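Putative triphosphoribosyl-dephospho-coA synthase (Archaeoglobus fulgidus DSM 4304, PDB 3H9P) is of unverified function but may bind ATP and make triphosphoribosyl-dephospho-CoA, a prosthetic-group precursor. Local coordinates at residues R196-K201 with D219-K224; D94-L99 with E124-K129; P66-W71 with S239-L244; E14-S19 with I232-A237; A173-Y178 with E213-L218. One frame throughout, in Å; residues are numbered along the deposited sequence.

Contact 1. Residues R196-K201 with D219-K224; sequences REYAEK and DEKLLK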
# COMPACT_ATOMS: atom_id res chain seq x y z
N ARG A 196 1.79 -12.05 -0.31
CA ARG A 196 2.35 -12.19 0.99
C ARG A 196 2.95 -13.57 1.20
O ARG A 196 4.07 -13.68 1.65
CB ARG A 196 1.26 -11.90 2.04
CG ARG A 196 1.65 -10.82 3.00
CD ARG A 196 0.46 -10.06 3.59
NE ARG A 196 0.82 -9.64 4.94
CZ ARG A 196 -0.02 -9.57 5.98
NH1 ARG A 196 -1.31 -9.85 5.85
NH2 ARG A 196 0.45 -9.20 7.17
N GLU A 197 2.21 -14.62 0.85
CA GLU A 197 2.69 -15.97 1.10
C GLU A 197 3.94 -16.35 0.29
O GLU A 197 4.78 -17.10 0.77
CB GLU A 197 1.57 -16.99 0.94
CG GLU A 197 1.62 -18.09 2.00
CD GLU A 197 2.76 -19.06 1.72
OE1 GLU A 197 2.96 -19.35 0.52
OE2 GLU A 197 3.45 -19.48 2.67
N TYR A 198 4.09 -15.80 -0.92
CA TYR A 198 5.29 -16.07 -1.70
C TYR A 198 6.49 -15.32 -1.12
O TYR A 198 7.59 -15.87 -1.00
CB TYR A 198 5.08 -15.72 -3.19
CG TYR A 198 6.24 -16.11 -4.07
CD1 TYR A 198 6.12 -17.17 -4.99
CD2 TYR A 198 7.45 -15.44 -4.00
CE1 TYR A 198 7.21 -17.54 -5.79
CE2 TYR A 198 8.53 -15.79 -4.79
CZ TYR A 198 8.41 -16.83 -5.67
OH TYR A 198 9.51 -17.14 -6.43
N ALA A 199 6.29 -14.06 -0.74
CA ALA A 199 7.33 -13.32 0.00
C ALA A 199 7.80 -14.05 1.30
O ALA A 199 9.00 -14.15 1.58
CB ALA A 199 6.87 -11.90 0.28
N GLU A 200 6.86 -14.55 2.10
CA GLU A 200 7.20 -15.26 3.34
C GLU A 200 8.00 -16.50 3.00
O GLU A 200 8.89 -16.91 3.74
CB GLU A 200 5.94 -15.66 4.12
CG GLU A 200 5.95 -15.21 5.56
CD GLU A 200 5.11 -13.95 5.78
OE1 GLU A 200 3.88 -14.06 6.00
OE2 GLU A 200 5.67 -12.84 5.73
N LYS A 201 7.69 -17.08 1.85
CA LYS A 201 8.31 -18.33 1.45
C LYS A 201 9.78 -18.14 1.11
O LYS A 201 10.57 -19.05 1.29
CB LYS A 201 7.56 -18.98 0.30
CG LYS A 201 7.68 -20.48 0.31
CD LYS A 201 6.67 -21.16 1.22
CE LYS A 201 6.47 -22.62 0.81
NZ LYS A 201 5.46 -23.37 1.64
N ASP A 219 18.30 -18.23 -6.60
CA ASP A 219 18.38 -17.04 -7.43
C ASP A 219 17.63 -17.29 -8.72
O ASP A 219 16.82 -16.47 -9.15
CB ASP A 219 19.83 -16.67 -7.72
CG ASP A 219 20.49 -15.97 -6.56
OD1 ASP A 219 19.75 -15.36 -5.74
OD2 ASP A 219 21.74 -16.03 -6.44
N GLU A 220 17.88 -18.47 -9.29
CA GLU A 220 17.24 -18.85 -10.54
C GLU A 220 15.74 -19.10 -10.43
O GLU A 220 15.01 -18.97 -11.43
CB GLU A 220 17.93 -20.05 -11.16
CG GLU A 220 17.87 -20.03 -12.65
CD GLU A 220 18.05 -21.40 -13.26
OE1 GLU A 220 19.06 -22.08 -12.94
OE2 GLU A 220 17.17 -21.80 -14.07
N LYS A 221 15.28 -19.46 -9.23
CA LYS A 221 13.84 -19.66 -9.04
C LYS A 221 13.13 -18.31 -8.99
O LYS A 221 12.09 -18.11 -9.63
CB LYS A 221 13.53 -20.47 -7.79
CG LYS A 221 12.06 -20.92 -7.76
CD LYS A 221 11.42 -20.77 -6.36
CE LYS A 221 9.96 -21.19 -6.40
NZ LYS A 221 9.66 -22.06 -7.58
N LEU A 222 13.72 -17.40 -8.22
CA LEU A 222 13.31 -16.01 -8.13
C LEU A 222 13.24 -15.33 -9.51
O LEU A 222 12.29 -14.61 -9.81
CB LEU A 222 14.27 -15.27 -7.19
CG LEU A 222 13.88 -15.19 -5.70
CD1 LEU A 222 13.16 -16.44 -5.19
CD2 LEU A 222 15.07 -14.83 -4.80
N LEU A 223 14.25 -15.59 -10.33
CA LEU A 223 14.26 -15.11 -11.71
C LEU A 223 13.16 -15.72 -12.58
O LEU A 223 12.35 -14.98 -13.14
CB LEU A 223 15.63 -15.31 -12.35
CG LEU A 223 15.82 -14.54 -13.66
CD1 LEU A 223 15.72 -13.04 -13.41
CD2 LEU A 223 17.14 -14.89 -14.32
N LYS A 224 13.11 -17.04 -12.70
CA LYS A 224 12.06 -17.68 -13.50
C LYS A 224 10.67 -17.22 -13.01
O LYS A 224 9.75 -17.04 -13.81
CB LYS A 224 12.17 -19.20 -13.49
CG LYS A 224 13.32 -19.77 -14.33
CD LYS A 224 12.89 -20.19 -15.79
CE LYS A 224 13.59 -21.48 -16.24
NZ LYS A 224 12.98 -22.13 -17.45

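Contact 2. Residues D94-L99 with E124-K129; sequences DSLSVL and EEIAQK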
# COMPACT_ATOMS: atom_id res chain seq x y z
N ASP A 94 9.84 17.98 0.09
CA ASP A 94 10.68 16.77 0.04
C ASP A 94 9.87 15.53 -0.30
O ASP A 94 10.31 14.66 -1.06
CB ASP A 94 11.42 16.57 1.36
CG ASP A 94 12.45 17.63 1.60
OD1 ASP A 94 13.45 17.61 0.83
OD2 ASP A 94 12.24 18.50 2.52
N SER A 95 8.70 15.45 0.29
CA SER A 95 7.73 14.40 -0.03
C SER A 95 7.34 14.37 -1.49
O SER A 95 7.30 13.30 -2.09
CB SER A 95 6.48 14.62 0.80
OG SER A 95 6.76 14.19 2.10
N LEU A 96 7.08 15.55 -2.04
CA LEU A 96 6.68 15.73 -3.43
C LEU A 96 7.81 15.31 -4.40
O LEU A 96 7.56 14.59 -5.37
CB LEU A 96 6.24 17.20 -3.68
CG LEU A 96 4.92 17.66 -3.05
CD1 LEU A 96 4.59 19.16 -3.31
CD2 LEU A 96 3.75 16.80 -3.55
N SER A 97 9.03 15.76 -4.12
CA SER A 97 10.20 15.29 -4.85
C SER A 97 10.35 13.78 -4.74
O SER A 97 10.57 13.09 -5.73
CB SER A 97 11.46 15.93 -4.31
OG SER A 97 11.48 17.29 -4.63
N VAL A 98 10.19 13.25 -3.53
CA VAL A 98 10.35 11.83 -3.41
C VAL A 98 9.29 11.08 -4.25
O VAL A 98 9.62 10.11 -4.95
CB VAL A 98 10.38 11.38 -1.95
CG1 VAL A 98 10.25 9.87 -1.82
CG2 VAL A 98 11.69 11.84 -1.31
N LEU A 99 8.04 11.55 -4.18
CA LEU A 99 6.94 11.00 -4.96
C LEU A 99 7.17 11.07 -6.48
O LEU A 99 6.98 10.08 -7.19
CB LEU A 99 5.62 11.69 -4.55
CG LEU A 99 4.31 11.14 -5.11
CD1 LEU A 99 4.23 9.61 -4.97
CD2 LEU A 99 3.14 11.78 -4.39
N GLU A 124 -1.67 16.51 -3.90
CA GLU A 124 -2.41 17.67 -3.43
C GLU A 124 -2.69 17.61 -1.92
O GLU A 124 -2.71 18.64 -1.28
CB GLU A 124 -3.64 17.99 -4.30
CG GLU A 124 -4.90 17.18 -4.09
CD GLU A 124 -6.00 17.58 -5.08
OE1 GLU A 124 -7.07 18.07 -4.63
OE2 GLU A 124 -5.80 17.42 -6.31
N GLU A 125 -2.83 16.41 -1.36
CA GLU A 125 -3.00 16.30 0.10
C GLU A 125 -1.71 16.43 0.87
O GLU A 125 -1.69 17.03 1.96
CB GLU A 125 -3.76 15.04 0.49
CG GLU A 125 -5.17 15.08 0.02
CD GLU A 125 -5.92 16.32 0.51
OE1 GLU A 125 -5.95 16.55 1.73
OE2 GLU A 125 -6.48 17.05 -0.35
N ILE A 126 -0.63 15.90 0.31
CA ILE A 126 0.69 16.20 0.83
C ILE A 126 0.89 17.71 0.95
O ILE A 126 1.16 18.21 2.04
CB ILE A 126 1.83 15.57 0.01
CG1 ILE A 126 1.79 14.05 0.17
CG2 ILE A 126 3.17 16.08 0.53
CD1 ILE A 126 2.53 13.31 -0.92
N ALA A 127 0.71 18.41 -0.16
CA ALA A 127 0.76 19.88 -0.15
C ALA A 127 -0.15 20.49 0.93
O ALA A 127 0.34 21.15 1.84
CB ALA A 127 0.42 20.43 -1.54
N GLN A 128 -1.45 20.23 0.83
CA GLN A 128 -2.46 20.82 1.72
C GLN A 128 -2.16 20.64 3.21
O GLN A 128 -2.25 21.61 3.98
CB GLN A 128 -3.85 20.26 1.42
CG GLN A 128 -4.38 20.53 0.02
CD GLN A 128 -4.69 21.99 -0.23
OE1 GLN A 128 -5.73 22.48 0.20
NE2 GLN A 128 -3.80 22.68 -0.93
N LYS A 129 -1.83 19.41 3.62
CA LYS A 129 -1.61 19.10 5.04
C LYS A 129 -0.16 19.27 5.45
O LYS A 129 0.22 18.95 6.60
CB LYS A 129 -2.07 17.66 5.35
CG LYS A 129 -3.58 17.45 5.28
CD LYS A 129 -4.27 18.38 6.23
CE LYS A 129 -5.70 18.03 6.43
NZ LYS A 129 -6.35 19.08 7.26

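Contact 3. Residues P66-W71 with S239-L244; sequences PLISSW and SIFLAL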
# COMPACT_ATOMS: atom_id res chain seq x y z
N PRO A 66 19.34 10.18 2.77
CA PRO A 66 19.33 10.78 4.12
C PRO A 66 20.59 10.52 4.95
O PRO A 66 20.97 11.39 5.74
CB PRO A 66 18.13 10.11 4.80
CG PRO A 66 17.27 9.73 3.71
CD PRO A 66 18.18 9.30 2.58
N LEU A 67 21.21 9.34 4.77
CA LEU A 67 22.47 9.05 5.45
C LEU A 67 23.59 9.90 4.89
O LEU A 67 24.40 10.40 5.65
CB LEU A 67 22.85 7.57 5.36
CG LEU A 67 21.77 6.58 5.83
CD1 LEU A 67 22.12 5.16 5.38
CD2 LEU A 67 21.43 6.71 7.30
N ILE A 68 23.62 10.08 3.57
CA ILE A 68 24.64 10.90 2.96
C ILE A 68 24.50 12.38 3.36
O ILE A 68 25.49 13.10 3.47
CB ILE A 68 24.72 10.69 1.46
CG1 ILE A 68 25.16 9.22 1.20
CG2 ILE A 68 25.74 11.72 0.83
CD1 ILE A 68 24.95 8.65 -0.21
N SER A 69 23.28 12.82 3.62
CA SER A 69 23.05 14.21 4.00
C SER A 69 23.65 14.48 5.36
O SER A 69 23.90 15.63 5.70
CB SER A 69 21.56 14.55 4.00
OG SER A 69 20.96 14.09 5.20
N SER A 70 23.89 13.41 6.11
CA SER A 70 24.51 13.48 7.44
C SER A 70 25.90 12.82 7.49
O SER A 70 26.34 12.36 8.55
CB SER A 70 23.60 12.80 8.46
OG SER A 70 22.27 13.27 8.34
N TRP A 71 26.57 12.76 6.35
CA TRP A 71 27.89 12.12 6.18
C TRP A 71 28.97 12.46 7.21
O TRP A 71 29.87 11.65 7.42
CB TRP A 71 28.45 12.41 4.81
CG TRP A 71 28.74 13.84 4.58
CD1 TRP A 71 27.86 14.81 4.12
CD2 TRP A 71 30.00 14.50 4.76
NE1 TRP A 71 28.52 16.03 4.02
CE2 TRP A 71 29.83 15.86 4.41
CE3 TRP A 71 31.26 14.06 5.20
CZ2 TRP A 71 30.87 16.79 4.50
CZ3 TRP A 71 32.28 14.97 5.28
CH2 TRP A 71 32.09 16.33 4.93
N SER A 239 23.41 -0.65 4.70
CA SER A 239 24.26 -1.28 5.71
C SER A 239 25.77 -1.15 5.39
O SER A 239 26.55 -0.94 6.31
CB SER A 239 23.93 -2.78 5.85
OG SER A 239 22.68 -2.97 6.43
N ILE A 240 26.14 -1.34 4.11
CA ILE A 240 27.51 -1.17 3.65
C ILE A 240 27.95 0.26 3.92
O ILE A 240 29.02 0.49 4.46
CB ILE A 240 27.69 -1.49 2.13
CG1 ILE A 240 27.51 -2.99 1.84
CG2 ILE A 240 29.10 -1.09 1.64
CD1 ILE A 240 27.38 -3.35 0.35
N PHE A 241 27.11 1.23 3.56
CA PHE A 241 27.42 2.61 3.80
C PHE A 241 27.70 2.87 5.28
O PHE A 241 28.69 3.48 5.62
CB PHE A 241 26.38 3.61 3.26
CG PHE A 241 26.79 5.07 3.50
CD1 PHE A 241 27.75 5.67 2.69
CD2 PHE A 241 26.33 5.77 4.61
CE1 PHE A 241 28.20 6.99 2.94
CE2 PHE A 241 26.77 7.09 4.87
CZ PHE A 241 27.71 7.69 4.04
N LEU A 242 26.82 2.44 6.16
CA LEU A 242 27.10 2.60 7.60
C LEU A 242 28.38 1.90 8.06
O LEU A 242 29.18 2.49 8.79
CB LEU A 242 25.91 2.20 8.47
CG LEU A 242 24.69 3.09 8.22
CD1 LEU A 242 23.42 2.62 8.95
CD2 LEU A 242 25.03 4.56 8.57
N ALA A 243 28.61 0.68 7.59
CA ALA A 243 29.81 -0.06 8.03
C ALA A 243 31.10 0.66 7.60
O ALA A 243 32.12 0.67 8.35
CB ALA A 243 29.77 -1.52 7.54
N LEU A 244 31.06 1.22 6.38
CA LEU A 244 32.17 2.03 5.82
C LEU A 244 32.47 3.24 6.68
O LEU A 244 33.64 3.55 6.96
CB LEU A 244 31.86 2.53 4.41
CG LEU A 244 31.80 1.46 3.31
CD1 LEU A 244 31.42 2.10 2.02
CD2 LEU A 244 33.16 0.72 3.19

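Contact 4. Residues E14-S19 with I232-A237; sequences EHFLAS and IADLTA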
# COMPACT_ATOMS: atom_id res chain seq x y z
N GLU A 14 27.99 -6.26 -8.99
CA GLU A 14 28.54 -5.42 -10.05
C GLU A 14 27.52 -4.42 -10.57
O GLU A 14 27.73 -3.20 -10.45
CB GLU A 14 29.05 -6.27 -11.19
N HIS A 15 26.42 -4.94 -11.11
CA HIS A 15 25.35 -4.12 -11.68
C HIS A 15 24.93 -3.06 -10.69
O HIS A 15 24.78 -1.88 -11.05
CB HIS A 15 24.15 -4.97 -12.07
N PHE A 16 24.76 -3.48 -9.45
CA PHE A 16 24.32 -2.60 -8.39
C PHE A 16 25.34 -1.49 -8.12
O PHE A 16 24.96 -0.32 -7.94
CB PHE A 16 24.04 -3.40 -7.12
CG PHE A 16 23.13 -2.70 -6.16
CD1 PHE A 16 21.78 -3.03 -6.12
CD2 PHE A 16 23.61 -1.72 -5.31
CE1 PHE A 16 20.92 -2.38 -5.25
CE2 PHE A 16 22.76 -1.05 -4.44
CZ PHE A 16 21.41 -1.39 -4.41
N LEU A 17 26.62 -1.85 -8.13
CA LEU A 17 27.70 -0.92 -7.83
C LEU A 17 27.90 0.14 -8.93
O LEU A 17 28.10 1.32 -8.62
CB LEU A 17 29.01 -1.69 -7.59
CG LEU A 17 30.17 -0.92 -6.95
CD1 LEU A 17 29.85 -0.50 -5.52
CD2 LEU A 17 31.43 -1.74 -6.97
N ALA A 18 27.82 -0.28 -10.19
CA ALA A 18 27.89 0.66 -11.31
C ALA A 18 26.75 1.68 -11.29
O ALA A 18 26.99 2.90 -11.35
CB ALA A 18 27.89 -0.08 -12.60
N SER A 19 25.51 1.19 -11.18
CA SER A 19 24.33 2.02 -11.26
C SER A 19 24.25 3.04 -10.12
O SER A 19 23.91 4.21 -10.32
CB SER A 19 23.07 1.16 -11.32
N ILE A 232 15.76 -5.87 -0.19
CA ILE A 232 16.79 -6.55 0.56
C ILE A 232 18.17 -6.07 0.09
O ILE A 232 19.03 -5.72 0.91
CB ILE A 232 16.63 -8.09 0.48
CG1 ILE A 232 15.23 -8.51 0.93
CG2 ILE A 232 17.74 -8.80 1.28
CD1 ILE A 232 14.85 -8.00 2.37
N ALA A 233 18.35 -6.02 -1.22
CA ALA A 233 19.55 -5.44 -1.79
C ALA A 233 19.68 -3.94 -1.42
O ALA A 233 20.78 -3.47 -1.09
CB ALA A 233 19.56 -5.63 -3.31
N ASP A 234 18.57 -3.21 -1.46
CA ASP A 234 18.56 -1.81 -0.97
C ASP A 234 19.16 -1.73 0.43
O ASP A 234 20.07 -0.94 0.67
CB ASP A 234 17.15 -1.19 -1.01
CG ASP A 234 16.62 -0.97 -2.46
OD1 ASP A 234 17.46 -0.93 -3.38
OD2 ASP A 234 15.39 -0.82 -2.70
N LEU A 235 18.67 -2.59 1.35
CA LEU A 235 19.10 -2.55 2.75
C LEU A 235 20.52 -3.04 2.91
O LEU A 235 21.24 -2.67 3.86
CB LEU A 235 18.16 -3.40 3.61
CG LEU A 235 16.77 -2.77 3.82
CD1 LEU A 235 15.70 -3.83 4.13
CD2 LEU A 235 16.78 -1.72 4.92
N THR A 236 20.96 -3.87 1.98
CA THR A 236 22.33 -4.34 2.04
C THR A 236 23.27 -3.15 1.75
O THR A 236 24.32 -3.00 2.37
CB THR A 236 22.50 -5.49 1.06
OG1 THR A 236 21.65 -6.54 1.51
CG2 THR A 236 23.96 -6.01 0.98
N ALA A 237 22.85 -2.30 0.84
CA ALA A 237 23.64 -1.15 0.44
C ALA A 237 23.69 -0.12 1.53
O ALA A 237 24.73 0.46 1.76
CB ALA A 237 23.06 -0.52 -0.86

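Contact 5. Residues A173-Y178 with E213-L218; sequences AVVELY and EERKEL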
# COMPACT_ATOMS: atom_id res chain seq x y z
N ALA A 173 31.42 -11.28 3.09
CA ALA A 173 30.59 -10.70 4.13
C ALA A 173 29.33 -10.08 3.55
O ALA A 173 28.25 -10.19 4.14
CB ALA A 173 31.36 -9.66 4.93
N VAL A 174 29.46 -9.41 2.40
CA VAL A 174 28.31 -8.72 1.80
C VAL A 174 27.26 -9.73 1.35
O VAL A 174 26.06 -9.51 1.53
CB VAL A 174 28.71 -7.79 0.61
CG1 VAL A 174 27.45 -7.29 -0.12
CG2 VAL A 174 29.51 -6.61 1.09
N VAL A 175 27.72 -10.85 0.78
CA VAL A 175 26.85 -11.96 0.43
C VAL A 175 26.18 -12.52 1.69
O VAL A 175 24.96 -12.61 1.77
CB VAL A 175 27.62 -13.11 -0.25
CG1 VAL A 175 26.68 -14.25 -0.63
CG2 VAL A 175 28.34 -12.57 -1.47
N GLU A 176 26.99 -12.88 2.68
CA GLU A 176 26.38 -13.35 3.91
C GLU A 176 25.34 -12.35 4.42
O GLU A 176 24.26 -12.77 4.81
CB GLU A 176 27.40 -13.77 4.97
CG GLU A 176 28.27 -14.97 4.55
CD GLU A 176 27.51 -16.15 3.92
OE1 GLU A 176 26.35 -16.41 4.26
OE2 GLU A 176 28.09 -16.83 3.06
N LEU A 177 25.63 -11.05 4.38
CA LEU A 177 24.63 -10.04 4.79
C LEU A 177 23.35 -10.19 3.99
O LEU A 177 22.27 -10.24 4.56
CB LEU A 177 25.13 -8.59 4.68
CG LEU A 177 24.06 -7.55 5.12
CD1 LEU A 177 23.41 -7.88 6.50
CD2 LEU A 177 24.56 -6.13 5.16
N TYR A 178 23.47 -10.28 2.68
CA TYR A 178 22.32 -10.32 1.81
C TYR A 178 21.40 -11.49 2.18
O TYR A 178 20.18 -11.32 2.31
CB TYR A 178 22.76 -10.38 0.34
CG TYR A 178 21.62 -10.53 -0.62
CD1 TYR A 178 20.81 -9.45 -0.96
CD2 TYR A 178 21.35 -11.78 -1.21
CE1 TYR A 178 19.74 -9.60 -1.88
CE2 TYR A 178 20.31 -11.94 -2.09
CZ TYR A 178 19.50 -10.86 -2.43
OH TYR A 178 18.47 -11.03 -3.32
N GLU A 213 25.62 -23.65 -4.31
CA GLU A 213 24.69 -24.31 -5.22
C GLU A 213 23.25 -24.01 -4.82
O GLU A 213 22.43 -23.60 -5.65
CB GLU A 213 24.93 -25.82 -5.29
CG GLU A 213 24.61 -26.47 -6.65
CD GLU A 213 23.40 -25.86 -7.38
OE1 GLU A 213 22.40 -25.48 -6.73
OE2 GLU A 213 23.43 -25.77 -8.63
N GLU A 214 22.94 -24.22 -3.53
CA GLU A 214 21.62 -23.92 -3.01
C GLU A 214 21.24 -22.47 -3.30
O GLU A 214 20.09 -22.18 -3.63
CB GLU A 214 21.55 -24.21 -1.51
CG GLU A 214 21.44 -25.69 -1.18
CD GLU A 214 21.77 -26.01 0.27
OE1 GLU A 214 22.54 -25.26 0.91
OE2 GLU A 214 21.25 -27.02 0.77
N ARG A 215 22.22 -21.57 -3.24
CA ARG A 215 21.96 -20.15 -3.48
C ARG A 215 21.67 -19.78 -4.95
O ARG A 215 20.85 -18.88 -5.23
CB ARG A 215 23.07 -19.30 -2.86
CG ARG A 215 23.01 -19.31 -1.34
CD ARG A 215 24.23 -18.69 -0.67
NE ARG A 215 23.93 -18.47 0.73
CZ ARG A 215 24.74 -17.94 1.65
NH1 ARG A 215 25.99 -17.56 1.36
NH2 ARG A 215 24.29 -17.81 2.90
N LYS A 216 22.31 -20.46 -5.88
CA LYS A 216 22.04 -20.21 -7.29
C LYS A 216 20.65 -20.73 -7.65
O LYS A 216 19.87 -20.03 -8.31
CB LYS A 216 23.10 -20.87 -8.14
CG LYS A 216 22.72 -21.01 -9.60
CD LYS A 216 23.02 -19.74 -10.40
CE LYS A 216 23.55 -20.13 -11.80
NZ LYS A 216 24.98 -20.57 -11.78
N GLU A 217 20.35 -21.95 -7.22
CA GLU A 217 19.02 -22.52 -7.33
C GLU A 217 18.00 -21.45 -7.03
O GLU A 217 17.19 -21.09 -7.89
CB GLU A 217 18.86 -23.63 -6.30
CG GLU A 217 18.21 -24.88 -6.80
CD GLU A 217 18.47 -26.05 -5.86
OE1 GLU A 217 18.85 -25.78 -4.69
OE2 GLU A 217 18.30 -27.21 -6.28
N LEU A 218 18.06 -20.93 -5.81
CA LEU A 218 17.12 -19.93 -5.35
C LEU A 218 17.12 -18.74 -6.28
O LEU A 218 16.06 -18.31 -6.72
CB LEU A 218 17.42 -19.50 -3.91
CG LEU A 218 16.52 -18.41 -3.31
CD1 LEU A 218 15.04 -18.77 -3.32
CD2 LEU A 218 16.97 -18.13 -1.88

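Contact 1. Residues R196-K201 with D219-K224
Tyr198 spans the gap to residues 219-224 with its phenol oxygen, which touches the side chains of both Lys221 and Leu222. The motif is a helical hairpin, in which helix 196-208 and helix 212-225 are consecutive and packed side by side within an all-helical fold. Tyr198 OH lies 3.9 Å from Leu222 CD1, one methyl of the leucine fork, and 4.1 Å from Lys221 CE, so the oxygen meets a methyl and the aliphatic part of the lysine chain. Neither approach is a hydrogen bond; the hydroxyl instead bonds to the carboxylate of Asp225, about one turn beyond Lys221 and Leu222 on helix 212-225. The helices are well separated here, Tyr198 CA and Leu222 CA being 10.3 Å apart, and the long aromatic side chain bridges that distance. With chi1 at -174°, CG is anti to the backbone N of Tyr198, which swings the ring out from its helix and carries OH to the partner. Trp205 meets the ring edge-to-face, while Val190 of helix 188-194 and Ala227 also touch it, giving the tyrosine a largely hydrophobic surround. Leu222 is buried and packs further against Ile202 and Pro229. Lys221 leans on Trp205, and its chain bends at chi2 and again at chi4, with CD as well as CE 4.1 Å from Tyr198 OH.

Contact 2. Residues D94-L99 with E124-K129
Ile126 is the residue of segment 124-129 that meets Ser95, Leu96 and Leu99 on the facing helix. Before it in sequence, the carboxylates of Glu124 and Glu125 form salt bridges with Lys138 of the second subunit. Ile126 itself points at helix 92-105 and divides its branches among three partners. CG2, the methyl carried directly on CB, lies 3.6 Å from Ser95 CB and 4.2 Å from Leu96 CD2. The longer branch ends in CD1, which reaches Leu99 CD2 at 3.8 Å. This division follows from chi1 of -67°, which sets CG2 anti to the backbone N and CG1 anti to the carbonyl carbon. The Leu96 and Ile126 side chains run antiparallel past each other where their methyls meet. Ser95 offers its CB to the isoleucine, while its OG hydrogen-bonds to Ile131 O, in the chain shortly after segment 124-129, satisfying a buried hydroxyl. Lys129 closes the segment at the subunit boundary, where its NZ donates to Lys130 O of the second subunit. Trp136 of helix 133-138 touches Ser95 and Leu99, extending the apolar patch beyond the pair. The short helical segments run at 169° to each other, with axes 9.9 Å apart at closest approach. The arrangement is an antiparallel helix pair with one branched side chain set among three residues of its neighbour, here beside the dimer interface of an all-helical protein.

Contact 3. Residues P66-W71 with S239-L244
The Phe241 ring reaches Leu67 and Ile68 because its CG stands anti to the backbone N, chi1 -178°, directing the side chain straight out from helix 230-246. On the other segment chi1 of -53° at Leu67 puts CG anti to the carbonyl carbon, and Ile68 places its CG1 in the same way. Ile68 CG1 then lies over one face of the phenyl ring, offset toward the rim and 4.1 Å from Phe241 CZ. Leu67 approaches obliquely through its CB, 4.0 Å from Phe241 CE2, while its CD1 methyl extends to Leu242 CG at 4.4 Å. This is a largely buried apolar contact of an all-helical fold, joining helix 58-68 to helix 230-246 across a long separation in sequence. Phe27 and Val30 of helix 24-33 touch Ile68, Phe154 touches Leu67, and Ala161 of helix 155-167 packs on Leu242. A type I beta turn runs from Ile68 to Trp71. Ser69 OG donates to Pro66 O at 2.8 Å, tilted 33° from the carbonyl plane, and Trp71 NE1 bonds to Ala31 O.

Contact 4. Residues E14-S19 with I232-A237
Phe16 sends its ring across to helix 230-246, where the outer carbons CE1, CZ and CE2 meet Ala233, Asp234 and Ala237. Its chi1 of -158° leaves CG roughly anti to the backbone N, so the ring extends away from helix 13-21. The Ala237 CB methyl spans two ring carbons, 3.6 Å from Phe16 CE2 and 4.0 Å from Phe16 CZ. One helical turn earlier, Ala233 CB lies 4.0 Å from Phe16 CE1, and the backbone atom Ala233 O is 4.0 Å from Phe16 CZ. Asp234 starts from the other side of its helix, its CB directed away from Phe16, yet the carboxylate folds back: CG lies beside the backbone N, and OD1 arrives at the ring edge, near its plane, 4.1 Å from Phe16 CZ. Ring and carboxylate planes are 55° apart. The short helical segments cross at -62°, with axes 12.0 Å apart, a gap bridged by the phenylalanine where the facing residues are small. The His57 ring also meets the Phe16 ring, at an inclined angle, and Ala60 of helix 58-68 touches both Phe16 and Asp234. Mainly apolar packing thus joins the first modelled helix, 13-21, to helix 230-246 of this all-helical fold. The edge position of Asp234 OD1 may add a weak attraction, since the rim of a phenyl ring carries partial positive charge.

Contact 5. Residues A173-Y178 with E213-L218
Arg215 reaches from helix 212-225 to Glu176 on helix 171-182 and closes a salt bridge with both terminal nitrogens of its guanidinium group. Its CB points toward the other helix, with CG set anti to the carbonyl carbon. From CG through CD to NE the chain is extended, spanning helices whose nearest CA atoms, of Val175 and Arg215, are 10.3 Å apart. NE donates to Ala209 O, which helps to fix the rotation of the group beyond it. At the tip NH1 donates to Glu176 OE2 and NH2 to Glu176 OE1, each at 2.8 Å, with N-H...O angles of 159° and 155°. The grip is end-on and bidentate: both oxygens are met on their syn sides and lie close to the guanidinium plane, but NH1 comes in more tilted from the carboxylate plane than NH2. The two planes are 34° apart. Glu176 leaves its helix pointing away, but a bend at chi2 brings its oxygens round to the arginine. The CG1 methyl of Val175 comes obliquely to within 3.9 Å of Arg215 NH1, a van der Waals contact. Lys172 forms a second salt bridge to Glu176 OE2, and Tyr179 engages Arg215 in a cation-pi interaction. This surface contact thus joins two helices by charge more than by apolar packing, and the two cations beside Glu176 would be expected to favour its ionised form.

Contact 3 is the buried member of the set, an aromatic and aliphatic cluster, whereas contact 5 lies at the surface and depends on a salt bridge. Contacts 1, 2 and 4 are partly buried: a tyrosine hydroxyl against aliphatic carbons, an isoleucine among three side chains, and a phenylalanine against two alanines and a carboxylate. Helix 230-246 serves contacts 3 and 4 with adjoining segments, their centres 14 Å apart; helix 212-225 does likewise for contacts 1 and 5. Contact 5 also touches both contacts on helix 230-246, through Leu177 on Ser239 and Val174 on Thr236. Contact 2 lies far from contact 5, their centres 38 Å apart, and sits beside the second subunit.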